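Local structure of Lmaj004144AAA protein (1Y63) at residues A27-A32 with E162-T167; P78-R83 with E98-M103; V106-T111 with I139-A144. The protein probably acts as an adenylate kinase with ATPase activity, exchanging phosphate between nucleoside triphosphates and monophosphates, with a likely part in maturing the small ribosomal subunit. One frame throughout, in Å; residues are numbered along the deposited sequence.

Contact 2 is the most buried of the three and covers the most surface, while contacts 1 and 3 are each partly buried. Contacts 2 and 3 share one element: 98-103 leads into strand 103-108 and 106-111 holds its far end; the two contacts lie on opposite sides of the chain's centre, about 22 Å apart between centres. Contact 1 joins helix 23-33 to helix 161-178, whose later turns also cover Met103 of contact 2. The chemistry follows position: two methionines meet beside adenine in contact 1, methionine lies against aromatic rings in contact 2, and in contact 3 valine packing gives way to a histidine-carboxylate bond.

Contact 1: residues A27-A32 with E162-T167; sequences AEMIAA and EQMAAT. With MN (manganese (II) ion), chain C; ADP (adenosine-5'-diphosphate), chain Q.
Met164 and Met29 bring helices 161-178 and 23-33 together beside the adenine of ADP. Along Met164, CB already meets the nucleotide, 3.5 Å from ADP N6. Next, Met164 CG turns to the other helix, 4.2 Å from Met29 SD. Chi1 of -169° sets this CG opposite the backbone N, and bends at the two following torsions carry the chain back to the base. There Met164 SD is 3.8 Å from ADP N6, and CE ends the chain 3.9 Å from that same amino nitrogen, with N7 a little farther from each. Met29 reaches across nearly straight as far as its sulfur, which comes over the backbone of the opposing helix, 4.1 Å from Ala165 CA. Each methionine was modelled in two positions, so these approaches describe one copy and are correspondingly less certain. Met29 also touches Leu161 and Val168, extending the apolar seam along helix 161-178. On another side of helix 23-33, Glu28 OE2 binds manganese at 2.2 Å, and His39 is another ligand of the same ion. The helix that follows the phosphate-binding P-loop thus packs on the C-terminal helix at the adenine pocket of a P-loop kinase.

Contact 2: residues P78-R83 with E98-M103; sequences PIMVSR and ERWFHM. With MN (manganese (II) ion), chain F.
A buried Met-aromatic contact joins Met80, in the last turn of helix 66-80, to Trp100 and Phe101 in the loop that leads into strand 103-108. The methionine lies across one face of the indole. Its CG sits 3.7 Å from the centroid of the six-membered ring and only 11° off the ring normal, a CH-pi contact, while CB lies over the five-membered ring, so the two carbons together cover both rings of the indole. The sulfur stands farther above the same face, 5.0 Å from the six-membered centroid as measured from Met80 SD. Because the chain bends at both chi2 and chi3, it curls back instead of running on past the indole, and Met80 CE arrives 3.6 Å from Phe101 CE1. Phe101 in turn has one face against Trp100 CB, so the two aromatic residues and the methionine interlock.

Beside this apolar group, Val81 CG1 meets the edge of the Arg99 guanidinium, 3.8 Å from NH1. One face of that guanidinium lies against the Trp100 rim at CD1. Glu77 ties both groups to helix 66-80, with one carboxylate oxygen in a salt bridge to Arg99 NH1 and the other bonded to Trp100 NE1; Arg99 NH1 also reaches the carbonyl of Glu6. Asn12 ND2 bonds to the carbonyl oxygens of both Met80 and Trp100. The contact therefore packs a helix end and an incoming loop at the end of the parallel sheet where strands 12-16 and 103-108 begin, away from the P-loop in the nucleoside monophosphate kinase fold.

Contact 3: residues V106-T111 with I139-A144; sequences VLHTST and ICEEEA
Apolar packing between Val106 and helix 139-147 makes up one part of this contact, and a bond from His108 to Glu141 the other. Strand 106-108 and helix 139-144 run nearly antiparallel, at 160°, with their axes 8.5 Å apart. Val106 spreads its two methyl groups along the helix: CG1 rests 3.8 Å from Glu141 CA, against the start of that side chain, and CG2 meets the methyl of Ala144, one turn on, 3.7 Å from its CB. Val155 of the neighbouring strand 153-157 touches Val106, His108 and Glu141 alike, widening the apolar patch over the sheet.

The polar part begins two residues on, at the end of the strand, where the ring of His108 swings toward the helix. His108 NE2 donates to Glu141 OE1 at 2.6 Å, a short bond with an angle of 160° at the hydrogen. The acceptor lies near the plane of the imidazole, whereas the donor comes to the anti side of the carboxylate oxygen, with ring and carboxylate planes 67° apart. Glu141 is extended, its CG opposite the backbone N, which carries the carboxylate past Val106 to the imidazole edge.

Further partners fix both groups. His108 ND1 is hydrogen-bonded to Glu135 OE2, an oxygen that also takes the backbone NH of Thr109, and Glu141 OE2 forms a salt bridge with Arg145 one turn along its own helix. With a carboxylate at each ring nitrogen, the imidazole has its rotation set and would be expected to favour the doubly protonated, positively charged form. Such a cation between Glu135 and Glu141 would link helices 125-136 and 139-147 electrostatically to the end of strand 103-108.

Contact 1: residues A27-A32 with E162-T167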
loop_
_atom_site.group_PDB
_atom_site.type_symbol
_atom_site.label_atom_id
_atom_site.label_comp_id
_atom_site.label_asym_id
_atom_site.label_seq_id
_atom_site.Cartn_x
_atom_site.Cartn_y
_atom_site.Cartn_z
ATOM N N ALA A 27 -5.862 -2.717 4.695
ATOM C CA ALA A 27 -5.039 -3.915 4.838
ATOM C C ALA A 27 -5.458 -4.708 6.092
ATOM O O ALA A 27 -5.448 -5.952 6.080
ATOM C CB ALA A 27 -3.588 -3.549 4.911
ATOM N N GLU A 28 -5.796 -3.997 7.171
ATOM C CA GLU A 28 -6.248 -4.695 8.362
ATOM C C GLU A 28 -7.612 -5.331 8.161
ATOM O O GLU A 28 -7.874 -6.422 8.672
ATOM C CB GLU A 28 -6.203 -3.794 9.591
ATOM C CG GLU A 28 -4.773 -3.360 9.937
ATOM C CD GLU A 28 -3.934 -4.437 10.626
ATOM O OE1 GLU A 28 -4.327 -5.625 10.689
ATOM O OE2 GLU A 28 -2.846 -4.083 11.119
ATOM N N MET A 29 -8.488 -4.686 7.405
ATOM C CA MET A 29 -9.744 -5.338 7.021
ATOM C C MET A 29 -9.538 -6.615 6.228
ATOM O O MET A 29 -10.179 -7.631 6.491
ATOM C CB MET A 29 -10.636 -4.381 6.252
ATOM C CG MET A 29 -11.973 -4.986 5.929
ATOM S SD MET A 29 -13.168 -3.996 5.000
ATOM C CE MET A 29 -13.996 -3.119 6.315
ATOM N N ILE A 30 -8.622 -6.575 5.275
ATOM C CA ILE A 30 -8.273 -7.762 4.515
ATOM C C ILE A 30 -7.721 -8.860 5.429
ATOM O O ILE A 30 -8.128 -10.025 5.353
ATOM C CB ILE A 30 -7.282 -7.387 3.385
ATOM C CG1 ILE A 30 -7.992 -6.555 2.309
ATOM C CG2 ILE A 30 -6.618 -8.618 2.787
ATOM C CD1 ILE A 30 -7.057 -5.814 1.388
ATOM N N ALA A 31 -6.783 -8.503 6.300
ATOM C CA ALA A 31 -6.185 -9.483 7.186
ATOM C C ALA A 31 -7.221 -10.087 8.125
ATOM O O ALA A 31 -7.114 -11.284 8.491
ATOM C CB ALA A 31 -5.063 -8.868 7.969
ATOM N N ALA A 32 -8.214 -9.292 8.514
ATOM C CA ALA A 32 -9.304 -9.774 9.387
ATOM C C ALA A 32 -10.360 -10.620 8.701
ATOM O O ALA A 32 -10.913 -11.546 9.313
ATOM C CB ALA A 32 -9.987 -8.602 10.075
ATOM N N GLU A 162 -18.348 2.135 3.655
ATOM C CA GLU A 162 -19.070 1.393 2.629
ATOM C C GLU A 162 -18.191 1.166 1.415
ATOM O O GLU A 162 -18.187 0.070 0.854
ATOM C CB GLU A 162 -20.364 2.116 2.236
ATOM C CG GLU A 162 -21.090 1.558 1.034
ATOM C CD GLU A 162 -22.325 2.370 0.699
ATOM O OE1 GLU A 162 -23.185 2.509 1.587
ATOM O OE2 GLU A 162 -22.426 2.865 -0.445
ATOM N N GLN A 163 -17.468 2.207 0.998
ATOM C CA GLN A 163 -16.526 2.057 -0.095
ATOM C C GLN A 163 -15.431 1.067 0.231
ATOM O O GLN A 163 -15.125 0.203 -0.576
ATOM C CB GLN A 163 -15.951 3.389 -0.507
ATOM C CG GLN A 163 -16.965 4.192 -1.286
ATOM C CD GLN A 163 -16.461 5.560 -1.642
ATOM O OE1 GLN A 163 -15.623 6.122 -0.933
ATOM N NE2 GLN A 163 -16.947 6.094 -2.771
ATOM N N MET A 164 -14.848 1.172 1.425
ATOM C CA MET A 164 -13.815 0.234 1.827
ATOM C C MET A 164 -14.294 -1.198 1.757
ATOM O O MET A 164 -13.604 -2.053 1.240
ATOM C CB MET A 164 -13.300 0.551 3.249
ATOM C CG MET A 164 -12.037 -0.243 3.604
ATOM S SD MET A 164 -10.849 0.656 4.638
ATOM C CE MET A 164 -11.863 0.791 6.103
ATOM N N ALA A 165 -15.486 -1.455 2.303
ATOM C CA ALA A 165 -16.010 -2.808 2.339
ATOM C C ALA A 165 -16.261 -3.349 0.940
ATOM O O ALA A 165 -15.989 -4.512 0.658
ATOM C CB ALA A 165 -17.267 -2.865 3.184
ATOM N N ALA A 166 -16.778 -2.502 0.052
ATOM C CA ALA A 166 -17.036 -2.913 -1.331
ATOM C C ALA A 166 -15.750 -3.211 -2.097
ATOM O O ALA A 166 -15.674 -4.160 -2.896
ATOM C CB ALA A 166 -17.878 -1.853 -2.047
ATOM N N THR A 167 -14.715 -2.412 -1.841
ATOM C CA THR A 167 -13.414 -2.667 -2.412
ATOM C C THR A 167 -12.873 -4.012 -1.919
ATOM O O THR A 167 -12.352 -4.810 -2.702
ATOM C CB THR A 167 -12.446 -1.513 -2.107
ATOM O OG1 THR A 167 -12.924 -0.329 -2.783
ATOM C CG2 THR A 167 -11.034 -1.866 -2.546
HETATM MN MN MN C . -1.010 -5.248 11.033
HETATM P PB ADP Q . -3.002 5.386 5.659
HETATM O O1B ADP Q . -2.158 6.586 6.041
HETATM O O2B ADP Q . -3.246 5.367 4.165
HETATM O O3B ADP Q . -2.497 4.060 6.223
HETATM P PA ADP Q . -5.174 4.956 7.540
HETATM O O1A ADP Q . -5.630 3.540 7.253
HETATM O O2A ADP Q . -4.237 5.133 8.734
HETATM O O3A ADP Q . -4.510 5.622 6.259
HETATM O "O5'" ADP Q . -6.452 5.906 7.729
HETATM C "C5'" ADP Q . -6.379 6.986 8.649
HETATM C "C4'" ADP Q . -7.763 7.120 9.237
HETATM O "O4'" ADP Q . -8.703 7.360 8.193
HETATM C "C3'" ADP Q . -8.266 5.864 9.927
HETATM O "O3'" ADP Q . -7.785 5.717 11.260
HETATM C "C2'" ADP Q . -9.755 6.070 9.865
HETATM O "O2'" ADP Q . -10.163 7.042 10.822
HETATM C "C1'" ADP Q . -9.935 6.725 8.522
HETATM N N9 ADP Q . -10.279 5.855 7.384
HETATM C C8 ADP Q . -9.469 5.064 6.606
HETATM N N7 ADP Q . -10.172 4.483 5.609
HETATM C C5 ADP Q . -11.468 4.933 5.738
HETATM C C6 ADP Q . -12.697 4.702 4.997
HETATM N N6 ADP Q . -12.702 3.904 3.911
HETATM N N1 ADP Q . -13.799 5.341 5.444
HETATM C C2 ADP Q . -13.757 6.155 6.533
HETATM N N3 ADP Q . -12.674 6.434 7.281
HETATM C C4 ADP Q . -11.513 5.827 6.904
HETATM O O HOH W 1 -2.095 -6.969 11.003
HETATM O O HOH W 2 0.323 -3.568 11.488
HETATM O O HOH W 3 -0.832 -5.748 13.195
HETATM O O HOH W 4 0.928 -6.410 10.737
#

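Contact 2: residues P78-R83 with E98-M103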
loop_
_atom_site.group_PDB
_atom_site.type_symbol
_atom_site.label_atom_id
_atom_site.label_comp_id
_atom_site.label_asym_id
_atom_site.label_seq_id
_atom_site.Cartn_x
_atom_site.Cartn_y
_atom_site.Cartn_z
ATOM N N PRO A 78 12.237 -12.790 1.795
ATOM C CA PRO A 78 11.807 -14.100 2.311
ATOM C C PRO A 78 10.343 -14.161 2.738
ATOM O O PRO A 78 9.703 -15.205 2.536
ATOM C CB PRO A 78 12.749 -14.335 3.496
ATOM C CG PRO A 78 13.220 -12.987 3.880
ATOM C CD PRO A 78 13.360 -12.254 2.590
ATOM N N ILE A 79 9.811 -13.056 3.269
ATOM C CA ILE A 79 8.396 -13.019 3.639
ATOM C C ILE A 79 7.544 -13.145 2.374
ATOM O O ILE A 79 6.588 -13.913 2.304
ATOM C CB ILE A 79 8.040 -11.747 4.381
ATOM C CG1 ILE A 79 8.942 -11.573 5.615
ATOM C CG2 ILE A 79 6.599 -11.786 4.820
ATOM C CD1 ILE A 79 9.005 -10.133 6.128
ATOM N N MET A 80 7.914 -12.396 1.348
ATOM C CA MET A 80 7.064 -12.288 0.173
ATOM C C MET A 80 6.955 -13.575 -0.619
ATOM O O MET A 80 5.964 -13.793 -1.292
ATOM C CB MET A 80 7.539 -11.141 -0.719
ATOM C CG MET A 80 7.431 -9.796 -0.020
ATOM S SD MET A 80 5.747 -9.390 0.568
ATOM C CE MET A 80 4.844 -9.394 -0.974
ATOM N N VAL A 81 7.967 -14.439 -0.523
ATOM C CA VAL A 81 7.964 -15.711 -1.255
ATOM C C VAL A 81 7.543 -16.884 -0.371
ATOM O O VAL A 81 7.497 -18.032 -0.840
ATOM C CB VAL A 81 9.336 -16.014 -1.911
ATOM C CG1 VAL A 81 9.680 -14.915 -2.884
ATOM C CG2 VAL A 81 10.422 -16.184 -0.858
ATOM N N SER A 82 7.253 -16.598 0.890
ATOM C CA SER A 82 6.858 -17.622 1.865
ATOM C C SER A 82 5.423 -18.115 1.663
ATOM O O SER A 82 4.626 -17.477 0.992
ATOM C CB SER A 82 7.039 -17.094 3.294
ATOM O OG SER A 82 6.067 -16.131 3.652
ATOM N N ARG A 83 5.090 -19.265 2.263
ATOM C CA ARG A 83 3.733 -19.804 2.144
ATOM C C ARG A 83 2.746 -18.847 2.816
ATOM O O ARG A 83 3.104 -18.143 3.750
ATOM C CB ARG A 83 3.631 -21.215 2.751
ATOM C CG ARG A 83 4.002 -21.310 4.228
ATOM C CD ARG A 83 3.785 -22.730 4.803
ATOM N NE ARG A 83 4.362 -23.810 3.992
ATOM C CZ ARG A 83 4.343 -25.099 4.336
ATOM N NH1 ARG A 83 3.793 -25.490 5.483
ATOM N NH2 ARG A 83 4.887 -26.011 3.536
ATOM N N GLU A 98 7.957 -6.479 -9.523
ATOM C CA GLU A 98 6.695 -6.961 -10.038
ATOM C C GLU A 98 6.483 -8.437 -9.755
ATOM O O GLU A 98 5.355 -8.868 -9.608
ATOM C CB GLU A 98 6.570 -6.685 -11.532
ATOM C CG GLU A 98 6.410 -5.255 -11.904
ATOM C CD GLU A 98 6.187 -5.096 -13.400
ATOM O OE1 GLU A 98 5.166 -5.612 -13.896
ATOM O OE2 GLU A 98 7.049 -4.483 -14.075
ATOM N N ARG A 99 7.560 -9.203 -9.639
ATOM C CA ARG A 99 7.496 -10.610 -9.294
ATOM C C ARG A 99 6.646 -10.900 -8.042
ATOM O O ARG A 99 6.019 -11.976 -7.942
ATOM C CB ARG A 99 8.936 -11.110 -9.069
ATOM C CG ARG A 99 9.069 -12.525 -8.558
ATOM C CD ARG A 99 10.487 -13.005 -8.637
ATOM N NE ARG A 99 11.404 -12.091 -7.977
ATOM C CZ ARG A 99 11.670 -12.095 -6.675
ATOM N NH1 ARG A 99 11.101 -12.985 -5.866
ATOM N NH2 ARG A 99 12.487 -11.190 -6.171
ATOM N N TRP A 100 6.677 -9.985 -7.081
ATOM C CA TRP A 100 6.022 -10.227 -5.781
ATOM C C TRP A 100 4.517 -10.176 -5.843
ATOM O O TRP A 100 3.858 -10.900 -5.100
ATOM C CB TRP A 100 6.465 -9.198 -4.766
ATOM C CG TRP A 100 7.855 -9.349 -4.217
ATOM C CD1 TRP A 100 8.746 -10.349 -4.449
ATOM C CD2 TRP A 100 8.491 -8.441 -3.322
ATOM N NE1 TRP A 100 9.902 -10.125 -3.742
ATOM C CE2 TRP A 100 9.766 -8.962 -3.035
ATOM C CE3 TRP A 100 8.087 -7.247 -2.704
ATOM C CZ2 TRP A 100 10.647 -8.320 -2.190
ATOM C CZ3 TRP A 100 8.961 -6.621 -1.856
ATOM C CH2 TRP A 100 10.215 -7.139 -1.614
ATOM N N PHE A 101 3.950 -9.321 -6.702
ATOM C CA PHE A 101 2.542 -8.928 -6.547
ATOM C C PHE A 101 1.595 -9.438 -7.620
ATOM O O PHE A 101 1.901 -9.395 -8.824
ATOM C CB PHE A 101 2.410 -7.400 -6.412
ATOM C CG PHE A 101 2.990 -6.874 -5.124
ATOM C CD1 PHE A 101 2.430 -7.258 -3.917
ATOM C CD2 PHE A 101 4.098 -6.070 -5.108
ATOM C CE1 PHE A 101 2.937 -6.836 -2.735
ATOM C CE2 PHE A 101 4.623 -5.630 -3.902
ATOM C CZ PHE A 101 4.020 -5.995 -2.719
ATOM N N HIS A 102 0.426 -9.888 -7.162
ATOM C CA HIS A 102 -0.645 -10.334 -8.052
ATOM C C HIS A 102 -1.750 -9.326 -8.231
ATOM O O HIS A 102 -2.570 -9.498 -9.113
ATOM C CB HIS A 102 -1.216 -11.645 -7.548
ATOM C CG HIS A 102 -0.162 -12.649 -7.286
ATOM N ND1 HIS A 102 0.334 -12.891 -6.025
ATOM C CD2 HIS A 102 0.586 -13.386 -8.140
ATOM C CE1 HIS A 102 1.304 -13.784 -6.108
ATOM N NE2 HIS A 102 1.483 -14.095 -7.383
ATOM N N MET A 103 -1.766 -8.306 -7.372
ATOM C CA MET A 103 -2.749 -7.249 -7.378
ATOM C C MET A 103 -2.141 -6.008 -6.724
ATOM O O MET A 103 -1.425 -6.113 -5.702
ATOM C CB MET A 103 -4.016 -7.676 -6.615
ATOM C CG MET A 103 -5.143 -6.712 -6.728
ATOM S SD MET A 103 -6.487 -7.203 -5.612
ATOM C CE MET A 103 -6.643 -8.904 -5.963
HETATM MN MN MN F . 7.878 -2.341 -13.889
HETATM O O HOH W 5 8.601 -2.528 -12.845
#

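Contact 3: residues V106-T111 with I139-A144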
loop_
_atom_site.group_PDB
_atom_site.type_symbol
_atom_site.label_atom_id
_atom_site.label_comp_id
_atom_site.label_asym_id
_atom_site.label_seq_id
_atom_site.Cartn_x
_atom_site.Cartn_y
_atom_site.Cartn_z
ATOM N N VAL A 106 -4.748 0.942 -5.599
ATOM C CA VAL A 106 -4.395 2.334 -5.307
ATOM C C VAL A 106 -5.645 3.013 -4.762
ATOM O O VAL A 106 -6.678 3.037 -5.439
ATOM C CB VAL A 106 -3.941 3.092 -6.582
ATOM C CG1 VAL A 106 -3.592 4.560 -6.252
ATOM C CG2 VAL A 106 -2.789 2.435 -7.287
ATOM N N LEU A 107 -5.511 3.605 -3.567
ATOM C CA LEU A 107 -6.595 4.297 -2.905
ATOM C C LEU A 107 -6.523 5.796 -3.161
ATOM O O LEU A 107 -5.453 6.383 -3.133
ATOM C CB LEU A 107 -6.578 4.035 -1.400
ATOM C CG LEU A 107 -6.575 2.557 -0.968
ATOM C CD1 LEU A 107 -6.591 2.419 0.551
ATOM C CD2 LEU A 107 -7.728 1.877 -1.595
ATOM N N HIS A 108 -7.695 6.372 -3.428
ATOM C CA HIS A 108 -7.888 7.812 -3.523
ATOM C C HIS A 108 -8.871 8.290 -2.487
ATOM O O HIS A 108 -9.733 7.528 -2.042
ATOM C CB HIS A 108 -8.401 8.171 -4.913
ATOM C CG HIS A 108 -7.333 8.167 -5.959
ATOM N ND1 HIS A 108 -6.266 9.041 -5.923
ATOM C CD2 HIS A 108 -7.180 7.431 -7.079
ATOM C CE1 HIS A 108 -5.501 8.835 -6.982
ATOM N NE2 HIS A 108 -6.042 7.875 -7.708
ATOM N N THR A 109 -8.768 9.560 -2.109
ATOM C CA THR A 109 -9.683 10.138 -1.137
ATOM C C THR A 109 -9.938 11.587 -1.561
ATOM O O THR A 109 -8.998 12.283 -1.985
ATOM C CB THR A 109 -9.065 10.066 0.285
ATOM O OG1 THR A 109 -8.765 8.695 0.622
ATOM C CG2 THR A 109 -9.971 10.589 1.347
ATOM N N SER A 110 -11.191 12.028 -1.488
ATOM C CA SER A 110 -11.533 13.407 -1.816
ATOM C C SER A 110 -10.748 14.358 -0.940
ATOM O O SER A 110 -10.422 14.038 0.183
ATOM C CB SER A 110 -13.036 13.634 -1.633
ATOM O OG SER A 110 -13.783 12.760 -2.476
ATOM N N THR A 111 -10.464 15.552 -1.444
ATOM C CA THR A 111 -9.578 16.455 -0.706
ATOM C C THR A 111 -10.144 16.826 0.675
ATOM O O THR A 111 -9.408 16.836 1.679
ATOM C CB THR A 111 -9.195 17.706 -1.552
ATOM O OG1 THR A 111 -8.667 18.726 -0.695
ATOM C CG2 THR A 111 -10.359 18.235 -2.231
ATOM N N ILE A 139 0.236 11.379 -7.555
ATOM C CA ILE A 139 1.621 10.865 -7.544
ATOM C C ILE A 139 1.646 9.349 -7.375
ATOM O O ILE A 139 2.299 8.622 -8.158
ATOM C CB ILE A 139 2.459 11.561 -6.449
ATOM C CG1 ILE A 139 2.555 13.066 -6.744
ATOM C CG2 ILE A 139 3.821 10.887 -6.302
ATOM C CD1 ILE A 139 3.179 13.429 -8.066
ATOM N N CYS A 140 0.921 8.854 -6.380
ATOM C CA CYS A 140 0.958 7.417 -6.042
ATOM C C CYS A 140 0.333 6.567 -7.157
ATOM O O CYS A 140 0.850 5.493 -7.514
ATOM C CB CYS A 140 0.265 7.168 -4.697
ATOM S SG CYS A 140 1.095 7.964 -3.301
ATOM N N GLU A 141 -0.777 7.037 -7.723
ATOM C CA GLU A 141 -1.413 6.296 -8.789
ATOM C C GLU A 141 -0.502 6.236 -10.000
ATOM O O GLU A 141 -0.335 5.174 -10.620
ATOM C CB GLU A 141 -2.760 6.893 -9.181
ATOM C CG GLU A 141 -3.486 5.982 -10.157
ATOM C CD GLU A 141 -4.724 6.592 -10.786
ATOM O OE1 GLU A 141 -5.419 7.380 -10.131
ATOM O OE2 GLU A 141 -4.999 6.258 -11.954
ATOM N N GLU A 142 0.082 7.380 -10.368
ATOM C CA GLU A 142 0.958 7.387 -11.554
ATOM C C GLU A 142 2.155 6.467 -11.361
ATOM O O GLU A 142 2.578 5.779 -12.307
ATOM C CB GLU A 142 1.407 8.819 -11.876
ATOM C CG GLU A 142 0.237 9.689 -12.358
ATOM C CD GLU A 142 0.585 11.153 -12.589
ATOM O OE1 GLU A 142 1.655 11.623 -12.150
ATOM O OE2 GLU A 142 -0.243 11.840 -13.216
ATOM N N GLU A 143 2.713 6.461 -10.153
ATOM C CA GLU A 143 3.834 5.594 -9.859
ATOM C C GLU A 143 3.449 4.132 -10.032
ATOM O O GLU A 143 4.190 3.348 -10.636
ATOM C CB GLU A 143 4.326 5.827 -8.437
ATOM C CG GLU A 143 5.532 5.032 -8.020
ATOM C CD GLU A 143 6.110 5.411 -6.674
ATOM O OE1 GLU A 143 6.186 6.626 -6.331
ATOM O OE2 GLU A 143 6.519 4.491 -5.933
ATOM N N ALA A 144 2.313 3.742 -9.451
ATOM C CA ALA A 144 1.849 2.336 -9.517
ATOM C C ALA A 144 1.568 1.936 -10.948
ATOM O O ALA A 144 1.955 0.854 -11.376
ATOM C CB ALA A 144 0.581 2.138 -8.658
#